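Local coordinates for protein transcriptional activator, putative, Baf family (Campylobacter jejuni, PDB 2NRH) that probably catalyses the ATP-dependent phosphorylation of pantothenate, the first step of coenzyme A biosynthesis, as a type III pantothenate kinase that uses a monovalent cation, at residues Phe57-Leu60 with Glu61-Phe64; Asp191-Leu194 with Ile195-Gly198; Met199-Ile202 with Ile203-Pro207. The protein carries 2 engineered substitutions. All coordinates share one frame; numbering follows the deposited sequence.

Interaction 1: residues Phe57-Leu60 with Glu61-Phe64; sequences FINL and EPYF
N59 and E61 are joined by a side-chain-to-backbone hydrogen bond at the point where the strand ends and a short 3-10 segment begins. E61 N donates to N59 OD1 over 3.0 Å with an N-H...O angle of 158°, and the donor sits well above the carbonyl plane of the amide. An asparagine oxygen that accepts from the backbone nitrogen two residues on meets the definition of an Asx turn. The first torsion of N59 explains the reach: CG stands opposite the backbone N (chi1 -170°), beside the carbonyl carbon, which carries the amide forward along the chain.

The second polar link is purely backbone. Y63 N donates to L60 O at 3.0 Å, an i to i+3 bond that makes the 3-10 turn, and F64 N to E61 O repeats the pattern one step later. A water lies 2.9 Å from N59 OD1 and 2.7 Å from E61 OE1, placed to bridge the two side chains. Other acceptors near this water compete for its two hydrogens, so the bridge is one possible arrangement. The two side chains run side by side, their amide and carboxylate planes 79° apart.

Van der Waals and ring-edge contacts complete the turn. P62 crosses N59 at about a right angle, its CD 3.9 Å from N59 CG. The Y63 ring offers its edge to the backbone, where N59 O and L60 O lie near its plane. The one apolar pair is L60 CB with F64 CE2, at 4.2 Å.

In the fold, strand 57-59 is the outer strand beside 38-42, to which I58 and L60 hydrogen-bond through the backbone. L60, Y63 and F64 rest on helix 194-204, while F64 also packs on helix 75-81 and meets the Y82 ring edge-to-face.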
loop_
_atom_site.group_PDB
_atom_site.type_symbol
_atom_site.label_atom_id
_atom_site.label_comp_id
_atom_site.label_asym_id
_atom_site.label_seq_id
_atom_site.Cartn_x
_atom_site.Cartn_y
_atom_site.Cartn_z
ATOM N N PHE B 57 -31.835 -19.043 3.191
ATOM C CA PHE B 57 -30.418 -18.767 3.358
ATOM C C PHE B 57 -29.811 -19.355 4.671
ATOM O O PHE B 57 -30.309 -19.115 5.781
ATOM C CB PHE B 57 -30.165 -17.263 3.290
ATOM C CG PHE B 57 -29.836 -16.743 1.921
ATOM C CD1 PHE B 57 -30.845 -16.391 1.031
ATOM C CD2 PHE B 57 -28.513 -16.534 1.549
ATOM C CE1 PHE B 57 -30.532 -15.848 -0.235
ATOM C CE2 PHE B 57 -28.187 -15.997 0.287
ATOM C CZ PHE B 57 -29.182 -15.653 -0.605
ATOM N N ILE B 58 -28.719 -20.100 4.508
ATOM C CA ILE B 58 -28.208 -20.983 5.532
ATOM C C ILE B 58 -26.706 -20.752 5.783
ATOM O O ILE B 58 -25.860 -21.035 4.927
ATOM C CB ILE B 58 -28.514 -22.439 5.152
ATOM C CG1 ILE B 58 -30.019 -22.652 5.337
ATOM C CG2 ILE B 58 -27.646 -23.420 5.988
ATOM C CD1 ILE B 58 -30.550 -23.711 4.533
ATOM N N ASN B 59 -26.410 -20.215 6.960
ATOM C CA ASN B 59 -25.108 -19.646 7.295
ATOM C C ASN B 59 -24.125 -20.772 7.611
ATOM O O ASN B 59 -24.397 -21.636 8.466
ATOM C CB ASN B 59 -25.271 -18.662 8.455
ATOM C CG ASN B 59 -24.024 -17.833 8.733
ATOM O OD1 ASN B 59 -22.991 -17.949 8.088
ATOM N ND2 ASN B 59 -24.116 -17.019 9.753
ATOM N N LEU B 60 -23.024 -20.809 6.865
ATOM C CA LEU B 60 -22.052 -21.844 7.081
ATOM C C LEU B 60 -21.033 -21.469 8.140
ATOM O O LEU B 60 -20.245 -22.331 8.589
ATOM C CB LEU B 60 -21.324 -22.200 5.788
ATOM C CG LEU B 60 -21.968 -23.005 4.659
ATOM C CD1 LEU B 60 -20.840 -23.533 3.768
ATOM C CD2 LEU B 60 -22.910 -24.154 5.101
ATOM N N GLU B 61 -20.989 -20.178 8.487
ATOM C CA GLU B 61 -19.944 -19.702 9.407
ATOM C C GLU B 61 -19.791 -20.538 10.687
ATOM O O GLU B 61 -18.667 -20.846 11.065
ATOM C CB GLU B 61 -20.134 -18.228 9.764
ATOM C CG GLU B 61 -19.178 -17.687 10.812
ATOM C CD GLU B 61 -19.077 -16.145 10.717
ATOM O OE1 GLU B 61 -19.875 -15.572 9.951
ATOM O OE2 GLU B 61 -18.245 -15.515 11.419
ATOM N N PRO B 62 -20.922 -20.890 11.364
ATOM C CA PRO B 62 -20.822 -21.669 12.626
ATOM C C PRO B 62 -20.161 -23.032 12.489
ATOM O O PRO B 62 -19.706 -23.566 13.495
ATOM C CB PRO B 62 -22.298 -21.825 13.081
ATOM C CG PRO B 62 -23.036 -20.620 12.373
ATOM C CD PRO B 62 -22.332 -20.557 11.034
ATOM N N TYR B 63 -20.089 -23.583 11.281
ATOM C CA TYR B 63 -19.517 -24.913 11.050
ATOM C C TYR B 63 -18.002 -24.920 10.863
ATOM O O TYR B 63 -17.353 -25.983 10.927
ATOM C CB TYR B 63 -20.215 -25.593 9.870
ATOM C CG TYR B 63 -21.688 -25.787 10.124
ATOM C CD1 TYR B 63 -22.147 -26.937 10.769
ATOM C CD2 TYR B 63 -22.634 -24.805 9.764
ATOM C CE1 TYR B 63 -23.479 -27.132 11.020
ATOM C CE2 TYR B 63 -23.981 -24.983 10.027
ATOM C CZ TYR B 63 -24.392 -26.165 10.652
ATOM O OH TYR B 63 -25.731 -26.400 10.945
ATOM N N PHE B 64 -17.432 -23.731 10.648
ATOM C CA PHE B 64 -15.999 -23.617 10.386
ATOM C C PHE B 64 -15.202 -23.772 11.664
ATOM O O PHE B 64 -15.217 -22.878 12.496
ATOM C CB PHE B 64 -15.674 -22.265 9.711
ATOM C CG PHE B 64 -15.793 -22.292 8.195
ATOM C CD1 PHE B 64 -14.730 -22.720 7.405
ATOM C CD2 PHE B 64 -16.965 -21.918 7.584
ATOM C CE1 PHE B 64 -14.851 -22.771 6.050
ATOM C CE2 PHE B 64 -17.108 -21.983 6.216
ATOM C CZ PHE B 64 -16.052 -22.396 5.444
HETATM O O HOH W 1 -21.290 -15.663 7.639
#

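Interaction 2: residues Asp191-Leu194 with Ile195-Gly198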
loop_
_atom_site.group_PDB
_atom_site.type_symbol
_atom_site.label_atom_id
_atom_site.label_comp_id
_atom_site.label_asym_id
_atom_site.label_seq_id
_atom_site.Cartn_x
_atom_site.Cartn_y
_atom_site.Cartn_z
ATOM N N ASP B 191 -6.274 -20.325 -7.805
ATOM C CA ASP B 191 -7.530 -21.003 -7.780
ATOM C C ASP B 191 -8.553 -19.916 -7.471
ATOM O O ASP B 191 -8.627 -19.397 -6.364
ATOM C CB ASP B 191 -7.458 -22.069 -6.717
ATOM C CG ASP B 191 -8.708 -22.907 -6.623
ATOM O OD1 ASP B 191 -9.727 -22.657 -7.328
ATOM O OD2 ASP B 191 -8.673 -23.837 -5.793
ATOM N N LYS B 192 -9.306 -19.544 -8.497
ATOM C CA LYS B 192 -10.399 -18.589 -8.409
ATOM C C LYS B 192 -11.412 -18.994 -7.358
ATOM O O LYS B 192 -12.092 -18.139 -6.785
ATOM C CB LYS B 192 -11.093 -18.523 -9.773
ATOM C CG LYS B 192 -12.287 -17.588 -9.883
ATOM C CD LYS B 192 -12.876 -17.679 -11.278
ATOM C CE LYS B 192 -13.754 -16.489 -11.558
ATOM N NZ LYS B 192 -14.806 -16.877 -12.589
ATOM N N LEU B 193 -11.515 -20.293 -7.115
ATOM C CA LEU B 193 -12.552 -20.813 -6.260
ATOM C C LEU B 193 -12.084 -21.267 -4.886
ATOM O O LEU B 193 -12.737 -22.094 -4.282
ATOM C CB LEU B 193 -13.272 -21.981 -6.937
ATOM C CG LEU B 193 -13.788 -21.895 -8.382
ATOM C CD1 LEU B 193 -14.065 -23.305 -8.901
ATOM C CD2 LEU B 193 -15.036 -21.062 -8.530
ATOM N N LEU B 194 -10.997 -20.718 -4.360
ATOM C CA LEU B 194 -10.520 -21.166 -3.051
ATOM C C LEU B 194 -11.574 -21.198 -1.930
ATOM O O LEU B 194 -11.637 -22.149 -1.125
ATOM C CB LEU B 194 -9.340 -20.327 -2.565
ATOM C CG LEU B 194 -7.989 -20.971 -2.655
ATOM C CD1 LEU B 194 -7.098 -20.309 -1.649
ATOM C CD2 LEU B 194 -8.059 -22.553 -2.410
ATOM N N ILE B 195 -12.364 -20.136 -1.876
ATOM C CA ILE B 195 -13.301 -19.893 -0.809
ATOM C C ILE B 195 -14.426 -20.906 -0.946
ATOM O O ILE B 195 -14.806 -21.526 0.029
ATOM C CB ILE B 195 -13.808 -18.401 -0.846
ATOM C CG1 ILE B 195 -12.745 -17.484 -0.264
ATOM C CG2 ILE B 195 -15.024 -18.212 -0.019
ATOM C CD1 ILE B 195 -13.164 -16.032 -0.163
ATOM N N PHE B 196 -14.959 -21.050 -2.159
ATOM C CA PHE B 196 -16.049 -21.993 -2.421
ATOM C C PHE B 196 -15.629 -23.435 -2.168
ATOM O O PHE B 196 -16.490 -24.282 -1.915
ATOM C CB PHE B 196 -16.549 -21.872 -3.863
ATOM C CG PHE B 196 -17.413 -20.702 -4.112
ATOM C CD1 PHE B 196 -18.569 -20.491 -3.361
ATOM C CD2 PHE B 196 -17.087 -19.797 -5.123
ATOM C CE1 PHE B 196 -19.381 -19.382 -3.591
ATOM C CE2 PHE B 196 -17.894 -18.678 -5.374
ATOM C CZ PHE B 196 -19.052 -18.473 -4.598
ATOM N N ARG B 197 -14.333 -23.725 -2.285
ATOM C CA ARG B 197 -13.779 -25.021 -1.871
ATOM C C ARG B 197 -13.812 -25.231 -0.330
ATOM O O ARG B 197 -14.165 -26.309 0.147
ATOM C CB ARG B 197 -12.341 -25.202 -2.389
ATOM C CG ARG B 197 -12.208 -25.313 -3.903
ATOM C CD ARG B 197 -10.799 -25.865 -4.362
ATOM N NE ARG B 197 -10.943 -26.762 -5.527
ATOM C CZ ARG B 197 -10.108 -27.761 -5.850
ATOM N NH1 ARG B 197 -9.009 -28.030 -5.129
ATOM N NH2 ARG B 197 -10.369 -28.496 -6.926
ATOM N N GLY B 198 -13.439 -24.212 0.442
ATOM C CA GLY B 198 -13.676 -24.215 1.890
ATOM C C GLY B 198 -15.130 -24.455 2.240
ATOM O O GLY B 198 -15.451 -25.331 3.073
HETATM O O HOH W 2 -11.811 -17.622 -3.548
HETATM O O HOH W 3 -14.055 -18.576 -4.448
#
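D191 and R197 bring two flat groups together nearly at right angles, the carboxylate and guanidinium planes lying 78° apart. D191 OD2 is 3.7 Å from R197 NE but well out of the guanidinium plane, so the pair is a long salt bridge of charges alone, with no N-H directed at the oxygen. The closer approach is to the aliphatic part of the arginine, OD2 to R197 CD at 3.3 Å, in a chain that bends at chi3 (142°). At the F196 ring, L193 CD2 comes to 4.2 Å from ring atom CD2.

The other carboxylate oxygen has a backbone task. L193 N donates to D191 OD1 at 3.0 Å from above the carboxylate plane, forming an Asx turn within a type I beta turn that runs from D191 to L194. L193 then occupies the N-cap position of the helix. Its O accepts from R197 N at 3.0 Å, and L194 O accepts from G198 N at 3.2 Å. Water serves the first turn as well: one molecule, 3.1 Å from I195 N, bridges it to K192 O, and a second donates to K192 O and takes a weak bond from F196 N.

Hidden from solvent, I195 packs near D7 and D91, predicted to bind ATP and potassium respectively, while F196 touches L5 and D7. The arrangement is thus a turn from outer strand 188-190 into a capped helix, and it places helix 194-204 beside these two predicted site residues, consistent with membership of the ASKHA superfamily.

Interaction 3: residues Met199-Ile202 with Ile203-Pro207; sequences MKKI and IKENP
I202 and I203 carry the tightly packed part of this helix end, meeting the residues three to four positions away. I203 CD1 lies 3.3 Å from M199 O, with CG1 of the same side chain close behind it. The buried I202 side chain sends CD1 to 3.8 Å from E205 OE1, while its CG2 runs alongside the amide of N206, 3.9 Å from ND2. On the backbone, K204 N donates to K200 O at 3.1 Å, an ordinary helical bond, whereas I203 N makes only weak bonds to M199 O and K200 O.

N206 turns back on I202. Its ND2 donates to I202 O with the acceptor only 4° out of the amide plane and the donor in the carbonyl plane, but the modelled separation of 2.5 Å is shorter than usual and its exact length is doubtful. The torsion chi1 of N206 (-47°) sets CG opposite its own carbonyl carbon, which lets the side chain lie beside that of I202. The same carbonyl takes a weak bond from E205 N at 3.3 Å.

The lysine side is looser. K200 and K204 are solvent-exposed, and K201 NZ and E205 OE2 stand 4.0 Å apart, beyond a salt bridge, with the position of OE2 uncertain. K201 NZ has a firmer partner in the Y82 carbonyl and also a cation-pi contact with the Y82 ring.

I202 meets Y63, F64 and Y82 on the buried side. The whole is characteristic of a helix C-terminus: backbone bonding weakens into i to i+3 bonds, I203 N to K200 O and E205 N to I202 O, and the N206 amide, just past the end, approaches I202 O.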
loop_
_atom_site.group_PDB
_atom_site.type_symbol
_atom_site.label_atom_id
_atom_site.label_comp_id
_atom_site.label_asym_id
_atom_site.label_seq_id
_atom_site.Cartn_x
_atom_site.Cartn_y
_atom_site.Cartn_z
ATOM N N MET B 199 -16.028 -23.695 1.604
ATOM C CA MET B 199 -17.481 -23.928 1.755
ATOM C C MET B 199 -17.927 -25.352 1.328
ATOM O O MET B 199 -18.750 -25.977 1.989
ATOM C CB MET B 199 -18.275 -22.868 1.012
ATOM C CG MET B 199 -17.953 -21.398 1.411
ATOM S SD MET B 199 -18.858 -20.209 0.372
ATOM C CE MET B 199 -20.406 -20.479 1.027
ATOM N N LYS B 200 -17.388 -25.847 0.216
ATOM C CA LYS B 200 -17.670 -27.197 -0.255
ATOM C C LYS B 200 -17.275 -28.193 0.833
ATOM O O LYS B 200 -18.046 -29.094 1.162
ATOM C CB LYS B 200 -16.874 -27.500 -1.547
ATOM C CG LYS B 200 -17.740 -28.050 -2.672
ATOM C CD LYS B 200 -17.581 -27.223 -3.947
ATOM C CE LYS B 200 -18.760 -27.433 -4.938
ATOM N NZ LYS B 200 -18.372 -27.191 -6.399
ATOM N N LYS B 201 -16.074 -28.006 1.390
ATOM C CA LYS B 201 -15.552 -28.858 2.458
ATOM C C LYS B 201 -16.431 -28.846 3.668
ATOM O O LYS B 201 -16.627 -29.898 4.280
ATOM C CB LYS B 201 -14.122 -28.490 2.842
ATOM C CG LYS B 201 -13.530 -29.336 3.991
ATOM C CD LYS B 201 -12.010 -29.113 4.203
ATOM C CE LYS B 201 -11.601 -29.294 5.739
ATOM N NZ LYS B 201 -10.119 -29.127 6.108
ATOM N N ILE B 202 -16.977 -27.689 4.032
ATOM C CA ILE B 202 -17.871 -27.660 5.207
ATOM C C ILE B 202 -19.086 -28.569 5.040
ATOM O O ILE B 202 -19.548 -29.191 6.011
ATOM C CB ILE B 202 -18.341 -26.230 5.578
ATOM C CG1 ILE B 202 -17.263 -25.520 6.406
ATOM C CG2 ILE B 202 -19.748 -26.236 6.276
ATOM C CD1 ILE B 202 -16.511 -26.369 7.350
ATOM N N ILE B 203 -19.584 -28.628 3.809
ATOM C CA ILE B 203 -20.799 -29.347 3.486
ATOM C C ILE B 203 -20.526 -30.834 3.433
ATOM O O ILE B 203 -21.370 -31.625 3.838
ATOM C CB ILE B 203 -21.418 -28.830 2.189
ATOM C CG1 ILE B 203 -22.037 -27.462 2.444
ATOM C CG2 ILE B 203 -22.562 -29.707 1.729
ATOM C CD1 ILE B 203 -21.893 -26.480 1.327
ATOM N N LYS B 204 -19.334 -31.215 2.979
ATOM C CA LYS B 204 -18.970 -32.618 2.911
ATOM C C LYS B 204 -18.676 -33.166 4.299
ATOM O O LYS B 204 -18.546 -34.380 4.463
ATOM C CB LYS B 204 -17.791 -32.865 1.947
ATOM C CG LYS B 204 -16.400 -32.480 2.492
ATOM C CD LYS B 204 -15.213 -33.278 1.861
ATOM C CE LYS B 204 -14.764 -34.433 2.806
ATOM N NZ LYS B 204 -13.850 -33.949 3.931
ATOM N N GLU B 205 -18.597 -32.267 5.280
ATOM C CA GLU B 205 -18.242 -32.587 6.683
ATOM C C GLU B 205 -19.451 -32.575 7.617
ATOM O O GLU B 205 -19.366 -32.991 8.769
ATOM C CB GLU B 205 -17.214 -31.596 7.239
ATOM C CG GLU B 205 -15.878 -31.630 6.565
ATOM C CD GLU B 205 -14.798 -30.750 7.241
ATOM O OE1 GLU B 205 -15.089 -29.849 8.098
ATOM O OE2 GLU B 205 -13.622 -30.974 6.895
ATOM N N ASN B 206 -20.544 -32.007 7.128
ATOM C CA ASN B 206 -21.800 -31.941 7.846
ATOM C C ASN B 206 -22.842 -32.222 6.760
ATOM O O ASN B 206 -23.478 -31.305 6.275
ATOM C CB ASN B 206 -22.044 -30.552 8.469
ATOM C CG ASN B 206 -20.828 -29.988 9.227
ATOM O OD1 ASN B 206 -20.814 -29.958 10.456
ATOM N ND2 ASN B 206 -19.828 -29.491 8.491
ATOM N N PRO B 207 -22.976 -33.489 6.331
ATOM C CA PRO B 207 -23.928 -33.791 5.244
ATOM C C PRO B 207 -25.415 -33.610 5.615
ATOM O O PRO B 207 -26.248 -33.439 4.698
ATOM C CB PRO B 207 -23.616 -35.249 4.885
ATOM C CG PRO B 207 -22.252 -35.534 5.556
ATOM C CD PRO B 207 -22.253 -34.696 6.777
#

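In the fold
Each contact is local, and along the chain they come in series without nesting or crossing. Interaction 1 closes a tight turn on leaving strand 57-59, at the outer edge of the first sheet. Far later, interaction 2 turns the chain from strand 188-190, the edge of the second sheet, into helix 194-204, and interaction 3 follows directly at that helix's far end. The helix brings the late segments back to the early one: F64 CZ lies 3.8 Å from G198 O, touching 195-198, and 3.5 Å from I202 CG1, while Y63 CD1 approaches N206 OD1. Helix 194-204 thereby ties the second sheet's edge to the end of strand 57-59.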